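Local coordinates for glucanase (Clostridium thermocellum, PDB 5GXX), which probably hydrolyses internal beta-1,4-glucosidic bonds of cellulose, as a cellulosomal family 9 endoglucanase, at residues 311-316 against 423-428; 317-320 against 324-327. The protein carries 1 engineered substitution. All coordinates share one frame; numbering follows the deposited sequence.

Contact 1. Residues 311-316 against 423-428; sequences LAFVYA and CRLTAE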
ATOM      1  N   LEU A 311      52.735  -3.584  19.048  1.00 13.13           N
ATOM      2  CA  LEU A 311      53.372  -4.427  20.058  1.00 12.26           C
ATOM      3  C   LEU A 311      54.826  -4.740  19.727  1.00 13.11           C
ATOM      4  O   LEU A 311      55.684  -4.740  20.618  1.00 13.56           O
ATOM      5  CB  LEU A 311      52.625  -5.746  20.205  1.00 12.87           C
ATOM      6  CG  LEU A 311      51.539  -5.800  21.282  1.00 13.53           C
ATOM      7  CD1 LEU A 311      50.412  -4.808  21.019  1.00 14.81           C
ATOM      8  CD2 LEU A 311      50.979  -7.209  21.431  1.00 14.59           C
ATOM      9  N   ALA A 312      55.089  -4.997  18.441  1.00 11.31           N
ATOM     10  CA  ALA A 312      56.441  -5.303  17.974  1.00 12.18           C
ATOM     11  C   ALA A 312      57.384  -4.114  18.142  1.00 12.08           C
ATOM     12  O   ALA A 312      58.521  -4.306  18.589  1.00 13.39           O
ATOM     13  CB  ALA A 312      56.411  -5.804  16.526  1.00  9.20           C
ATOM     14  N   PHE A 313      56.914  -2.904  17.843  1.00 13.50           N
ATOM     15  CA  PHE A 313      57.726  -1.708  18.064  1.00 13.54           C
ATOM     16  C   PHE A 313      58.038  -1.556  19.558  1.00 14.77           C
ATOM     17  O   PHE A 313      59.181  -1.282  19.934  1.00 15.44           O
ATOM     18  CB  PHE A 313      57.013  -0.431  17.585  1.00 13.59           C
ATOM     19  CG  PHE A 313      57.043  -0.175  16.091  1.00 14.42           C
ATOM     20  CD1 PHE A 313      58.206  -0.269  15.326  1.00 11.93           C
ATOM     21  CD2 PHE A 313      55.884   0.258  15.461  1.00 13.40           C
ATOM     22  CE1 PHE A 313      58.196   0.004  13.961  1.00 13.79           C
ATOM     23  CE2 PHE A 313      55.859   0.582  14.102  1.00 11.79           C
ATOM     24  CZ  PHE A 313      57.020   0.456  13.342  1.00 12.07           C
ATOM     25  N   VAL A 314      57.020  -1.684  20.409  1.00 13.86           N
ATOM     26  CA  VAL A 314      57.210  -1.497  21.848  1.00 13.61           C
ATOM     27  C   VAL A 314      58.202  -2.531  22.384  1.00 15.05           C
ATOM     28  O   VAL A 314      59.110  -2.202  23.150  1.00 15.62           O
ATOM     29  CB  VAL A 314      55.872  -1.536  22.623  1.00 13.30           C
ATOM     30  CG1 VAL A 314      56.130  -1.557  24.140  1.00 15.57           C
ATOM     31  CG2 VAL A 314      54.983  -0.347  22.285  1.00 13.43           C
ATOM     32  N   TYR A 315      58.065  -3.778  21.946  1.00 14.31           N
ATOM     33  CA  TYR A 315      58.950  -4.827  22.412  1.00 16.07           C
ATOM     34  C   TYR A 315      60.375  -4.605  21.897  1.00 16.18           C
ATOM     35  O   TYR A 315      61.336  -4.661  22.668  1.00 16.18           O
ATOM     36  CB  TYR A 315      58.431  -6.220  22.048  1.00 14.99           C
ATOM     37  CG  TYR A 315      59.296  -7.275  22.705  1.00 12.95           C
ATOM     38  CD1 TYR A 315      59.309  -7.418  24.105  1.00 13.87           C
ATOM     39  CD2 TYR A 315      60.123  -8.107  21.939  1.00 12.50           C
ATOM     40  CE1 TYR A 315      60.134  -8.337  24.723  1.00 14.78           C
ATOM     41  CE2 TYR A 315      60.944  -9.055  22.559  1.00 15.25           C
ATOM     42  CZ  TYR A 315      60.933  -9.163  23.943  1.00 15.60           C
ATOM     43  OH  TYR A 315      61.729 -10.086  24.584  1.00 17.23           O
ATOM     44  N   ALA A 316      60.516  -4.325  20.609  1.00 16.34           N
ATOM     45  CA  ALA A 316      61.839  -4.064  20.045  1.00 17.57           C
ATOM     46  C   ALA A 316      62.534  -2.906  20.755  1.00 18.33           C
ATOM     47  O   ALA A 316      63.726  -2.964  21.032  1.00 16.83           O
ATOM     48  CB  ALA A 316      61.737  -3.780  18.554  1.00 17.28           C
ATOM     49  N   CYS A 423      52.343   6.707  15.822  1.00 14.08           N
ATOM     50  CA  CYS A 423      53.127   7.486  16.790  1.00 15.00           C
ATOM     51  C   CYS A 423      54.603   7.084  16.761  1.00 15.20           C
ATOM     52  O   CYS A 423      55.473   7.956  16.710  1.00 15.22           O
ATOM     53  CB  CYS A 423      52.605   7.318  18.215  1.00 14.14           C
ATOM     54  SG  CYS A 423      51.066   8.181  18.543  1.00 14.20           S
ATOM     55  N   ARG A 424      54.898   5.785  16.791  1.00 13.65           N
ATOM     56  CA  ARG A 424      56.282   5.325  16.730  1.00 14.10           C
ATOM     57  C   ARG A 424      56.978   5.778  15.446  1.00 14.43           C
ATOM     58  O   ARG A 424      58.133   6.232  15.471  1.00 14.51           O
ATOM     59  CB  ARG A 424      56.327   3.795  16.839  1.00 14.05           C
ATOM     60  CG  ARG A 424      57.723   3.186  16.723  1.00 14.13           C
ATOM     61  CD  ARG A 424      58.705   3.813  17.718  1.00 15.09           C
ATOM     62  NE  ARG A 424      59.979   3.104  17.642  1.00 15.58           N
ATOM     63  CZ  ARG A 424      60.851   3.255  16.643  1.00 16.40           C
ATOM     64  NH1 ARG A 424      60.632   4.112  15.645  1.00 18.51           N
ATOM     65  NH2 ARG A 424      61.970   2.539  16.642  1.00 19.93           N
ATOM     66  N   LEU A 425      56.285   5.668  14.314  1.00 13.23           N
ATOM     67  CA  LEU A 425      56.932   5.977  13.045  1.00 14.68           C
ATOM     68  C   LEU A 425      57.137   7.475  12.840  1.00 15.86           C
ATOM     69  O   LEU A 425      58.173   7.896  12.313  1.00 15.98           O
ATOM     70  CB  LEU A 425      56.178   5.318  11.891  1.00 13.26           C
ATOM     71  CG  LEU A 425      56.504   3.825  11.806  1.00 11.54           C
ATOM     72  CD1 LEU A 425      55.386   3.063  11.096  1.00 12.08           C
ATOM     73  CD2 LEU A 425      57.873   3.568  11.153  1.00 13.18           C
ATOM     74  N   THR A 426      56.182   8.293  13.265  1.00 15.44           N
ATOM     75  CA  THR A 426      56.375   9.733  13.119  1.00 18.07           C
ATOM     76  C   THR A 426      57.434  10.216  14.103  1.00 18.98           C
ATOM     77  O   THR A 426      58.209  11.119  13.774  1.00 19.58           O
ATOM     78  CB  THR A 426      55.073  10.548  13.213  1.00 18.83           C
ATOM     79  OG1 THR A 426      55.320  11.886  12.762  1.00 22.12           O
ATOM     80  CG2 THR A 426      54.553  10.599  14.632  1.00 18.34           C
ATOM     81  N   ALA A 427      57.507   9.595  15.276  1.00 16.70           N
ATOM     82  CA  ALA A 427      58.575   9.919  16.215  1.00 18.64           C
ATOM     83  C   ALA A 427      59.929   9.768  15.540  1.00 19.14           C
ATOM     84  O   ALA A 427      60.812  10.625  15.687  1.00 20.16           O
ATOM     85  CB  ALA A 427      58.493   9.012  17.438  1.00 17.45           C
ATOM     86  N   GLU A 428      60.103   8.699  14.778  1.00 18.99           N
ATOM     87  CA  GLU A 428      61.392   8.473  14.131  1.00 19.22           C
ATOM     88  C   GLU A 428      61.593   9.326  12.877  1.00 20.90           C
ATOM     89  O   GLU A 428      62.669   9.907  12.675  1.00 21.33           O
ATOM     90  CB  GLU A 428      61.526   6.996  13.779  1.00 18.20           C
ATOM     91  CG  GLU A 428      62.769   6.676  12.953  1.00 16.84           C
ATOM     92  CD  GLU A 428      63.039   5.192  12.840  1.00 19.98           C
ATOM     93  OE1 GLU A 428      62.164   4.384  13.184  1.00 17.57           O
ATOM     94  OE2 GLU A 428      64.126   4.806  12.370  1.00 22.32           O
TER
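In the (alpha/alpha)6 barrel characteristic of family 9 glycoside hydrolases, Phe-313 of helix 301-318 reaches across to Arg-424 and Leu-425 of helix 412-429. The contact is small and carried by side chains. With Arg-424 CG anti to the backbone N (chi1 177°), that methylene lies over one face of the Phe-313 ring, toward its rim; the bend at chi2 then turns CD and the guanidinium onward. Arg-424 CG stands 3.5 Å from Phe-313 CG and 3.7 Å from the ring centroid, a CH-pi contact. Farther along, the guanidinium extends beyond the ring, with Phe-313 CD1 over one of its faces and the two planes 25° apart. Leu-425 approaches the outer end of the ring obliquely, its CG 3.7 Å and its CD1 3.8 Å from Phe-313 CZ. Helix 322-340 adds Tyr-329 and Ala-332 against Phe-313 and Ile-336 against Leu-425. The charged end of Arg-424 is shared between two acids: NE makes a salt bridge to Asp-317, and NH1 reaches one turn onward along its own helix to Glu-428, whose OE1 is also bonded to Tyr-329 OH. Arg-424 NH1 lies 2.9 Å from Glu-428 OE1 in a nearly straight salt bridge (N-H...O 164°); the oxygen lies close to the guanidinium plane, while the nitrogen approaches from above the carboxylate plane.

Contact 2. Residues 317-320 against 324-327; sequences DSIN and LKQK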
ATOM      1  N   ASP A 317      61.792  -1.845  21.049  1.00 18.14           N
ATOM      2  CA  ASP A 317      62.377  -0.694  21.729  1.00 19.64           C
ATOM      3  C   ASP A 317      62.794  -0.987  23.164  1.00 20.67           C
ATOM      4  O   ASP A 317      63.583  -0.225  23.741  1.00 22.26           O
ATOM      5  CB  ASP A 317      61.385   0.466  21.730  1.00 19.39           C
ATOM      6  CG  ASP A 317      61.322   1.176  20.398  1.00 20.13           C
ATOM      7  OD1 ASP A 317      62.245   0.982  19.574  1.00 23.88           O
ATOM      8  OD2 ASP A 317      60.353   1.932  20.179  1.00 21.59           O
ATOM      9  N   SER A 318      62.275  -2.071  23.734  1.00 20.08           N
ATOM     10  CA  SER A 318      62.495  -2.380  25.148  0.50 20.42           C
ATOM     11  C   SER A 318      63.612  -3.396  25.374  1.00 21.13           C
ATOM     12  O   SER A 318      63.935  -3.713  26.521  1.00 23.31           O
ATOM     13  CB  SER A 318      61.213  -2.912  25.788  0.50 20.50           C
ATOM     14  OG  SER A 318      60.994  -4.258  25.410  0.50 18.56           O
ATOM     15  N   ILE A 319      64.173  -3.915  24.286  1.00 20.67           N
ATOM     16  CA  ILE A 319      65.237  -4.910  24.349  1.00 21.75           C
ATOM     17  C   ILE A 319      66.506  -4.409  23.674  1.00 21.84           C
ATOM     18  O   ILE A 319      66.484  -3.411  22.952  1.00 22.71           O
ATOM     19  CB  ILE A 319      64.822  -6.264  23.716  1.00 21.24           C
ATOM     20  CG1 ILE A 319      64.573  -6.145  22.205  1.00 20.73           C
ATOM     21  CG2 ILE A 319      63.619  -6.849  24.447  1.00 23.91           C
ATOM     22  CD1 ILE A 319      64.346  -7.463  21.498  1.00 21.72           C
ATOM     23  N   ASN A 320      67.599  -5.137  23.885  1.00 21.95           N
ATOM     24  CA  ASN A 320      68.906  -4.752  23.357  1.00 23.89           C
ATOM     25  C   ASN A 320      69.466  -5.591  22.213  1.00 23.08           C
ATOM     26  O   ASN A 320      70.313  -5.104  21.468  1.00 24.92           O
ATOM     27  CB  ASN A 320      69.939  -4.708  24.487  1.00 24.23           C
ATOM     28  CG  ASN A 320      69.680  -3.584  25.469  1.00 28.54           C
ATOM     29  OD1 ASN A 320      69.227  -2.499  25.095  1.00 31.57           O
ATOM     30  ND2 ASN A 320      69.971  -3.838  26.740  1.00 30.09           N
ATOM     31  N   LEU A 324      67.106  -9.378  17.107  1.00 18.14           N
ATOM     32  CA  LEU A 324      65.691  -9.339  17.486  1.00 17.87           C
ATOM     33  C   LEU A 324      65.068  -7.970  17.225  1.00 17.58           C
ATOM     34  O   LEU A 324      63.964  -7.885  16.686  1.00 16.18           O
ATOM     35  CB  LEU A 324      65.470  -9.764  18.946  1.00 18.83           C
ATOM     36  CG  LEU A 324      65.736 -11.217  19.372  1.00 21.94           C
ATOM     37  CD1 LEU A 324      65.617 -11.357  20.887  1.00 24.06           C
ATOM     38  CD2 LEU A 324      64.830 -12.239  18.685  1.00 22.96           C
ATOM     39  N   LYS A 325      65.770  -6.902  17.595  1.00 15.40           N
ATOM     40  CA  LYS A 325      65.273  -5.553  17.349  1.00 15.99           C
ATOM     41  C   LYS A 325      64.985  -5.315  15.871  1.00 16.38           C
ATOM     42  O   LYS A 325      63.923  -4.799  15.518  1.00 16.38           O
ATOM     43  CB  LYS A 325      66.255  -4.491  17.855  1.00 16.73           C
ATOM     44  CG  LYS A 325      66.235  -4.305  19.347  1.00 20.26           C
ATOM     45  CD  LYS A 325      67.453  -3.508  19.822  1.00 21.28           C
ATOM     46  CE  LYS A 325      67.211  -2.014  19.751  1.00 21.37           C
ATOM     47  NZ  LYS A 325      66.281  -1.474  20.787  1.00 22.83           N
ATOM     48  N   GLN A 326      65.924  -5.686  15.004  1.00 15.03           N
ATOM     49  CA  GLN A 326      65.769  -5.496  13.559  1.00 16.07           C
ATOM     50  C   GLN A 326      64.625  -6.341  12.997  1.00 14.40           C
ATOM     51  O   GLN A 326      63.805  -5.861  12.200  1.00 14.96           O
ATOM     52  CB  GLN A 326      67.072  -5.869  12.858  1.00 16.27           C
ATOM     53  CG  GLN A 326      67.045  -5.699  11.352  1.00 23.96           C
ATOM     54  CD  GLN A 326      68.395  -5.997  10.743  1.00 30.05           C
ATOM     55  OE1 GLN A 326      68.662  -7.118  10.309  1.00 35.33           O
ATOM     56  NE2 GLN A 326      69.265  -4.995  10.731  1.00 32.44           N
ATOM     57  N   LYS A 327      64.564  -7.595  13.427  1.00 14.07           N
ATOM     58  CA  LYS A 327      63.505  -8.485  12.953  1.00 14.41           C
ATOM     59  C   LYS A 327      62.127  -7.942  13.352  1.00 13.80           C
ATOM     60  O   LYS A 327      61.211  -7.921  12.538  1.00 13.03           O
ATOM     61  CB  LYS A 327      63.706  -9.906  13.481  1.00 15.69           C
ATOM     62  CG  LYS A 327      62.529 -10.849  13.257  1.00 17.13           C
ATOM     63  CD  LYS A 327      62.800 -12.298  13.652  1.00 19.34           C
ATOM     64  CE  LYS A 327      62.998 -12.430  15.148  1.00 16.38           C
ATOM     65  NZ  LYS A 327      63.134 -13.881  15.500  1.00 19.52           N
TER
HETATM   66  O   HOH W   1      68.435  -0.976  22.835  1.00 37.07           O
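Lys-325 folds over Ile-319 in the tight turn that joins helices 301-318 and 322-340, a helical hairpin within the catalytic module's barrel of paired helices. From CB, which leaves its helix toward 317-320, the lysine chain slides past Ile-319 in the opposite direction. Lys-325 CG rests 3.8 Å from Ile-319 CG1, the apolar start of the path. The next methylene, Lys-325 CD, lies over the turn's backbone, 3.3 Å from the carbonyl oxygen of Ile-319 and 3.7 Å from that of Asn-320. Two successive bends, chi3 86° and chi4 73°, then curl CE and the ammonium group round the Ile-319 carbonyl instead of letting them run straight on. Lys-325 NZ donates a hydrogen bond of 2.9 Å to Ile-319 O, meeting it almost head-on (C=O...N 167°). The same nitrogen probably also bonds to Ala-316 O and donates to a water, 3.0 Å from Lys-325 NZ, that in turn donates to Asn-320 OD1. Beside this polar grip, Ile-319 turns its CG1 branch between the backbone N and the carbonyl carbon, bringing CD1 to 3.6 Å from Leu-324 CB; the two side chains cross at about a right angle. Leu-324 N is bonded to the Asp-321 carboxylate within the turn. Asp-317 OD1 stays 4.9 Å from Lys-325 NZ, too far for a salt bridge, while Asp-317 OD2 is engaged by Tyr-75 and Arg-424. The ammonium group is thus held by the Ile-319 carbonyl, a water and probably the Ala-316 carbonyl, where the partial negative charge of the carbonyl oxygens at a helix's C-terminal end would be expected to stabilise it, and the nearby carboxylate may add a longer-range attraction.

The two contacts lie on the same side of the chain's centre, with centres about 11 Å apart, and both use helix 301-318: contact 1 its later turns, contact 2 its end and the following turn. Contact 2 joins it to the next helix, 322-340, closing a short local loop nested inside the much longer one closed by contact 1, whose second helix, 412-429, comes about a hundred residues later. They touch directly, through the 2.8 Å salt bridge from Arg-424 NE to Asp-317 OD2 and at Ala-316, which belongs to the 311-316 segment. Buried packing between distant helices thus passes into a surface turn of the catalytic module.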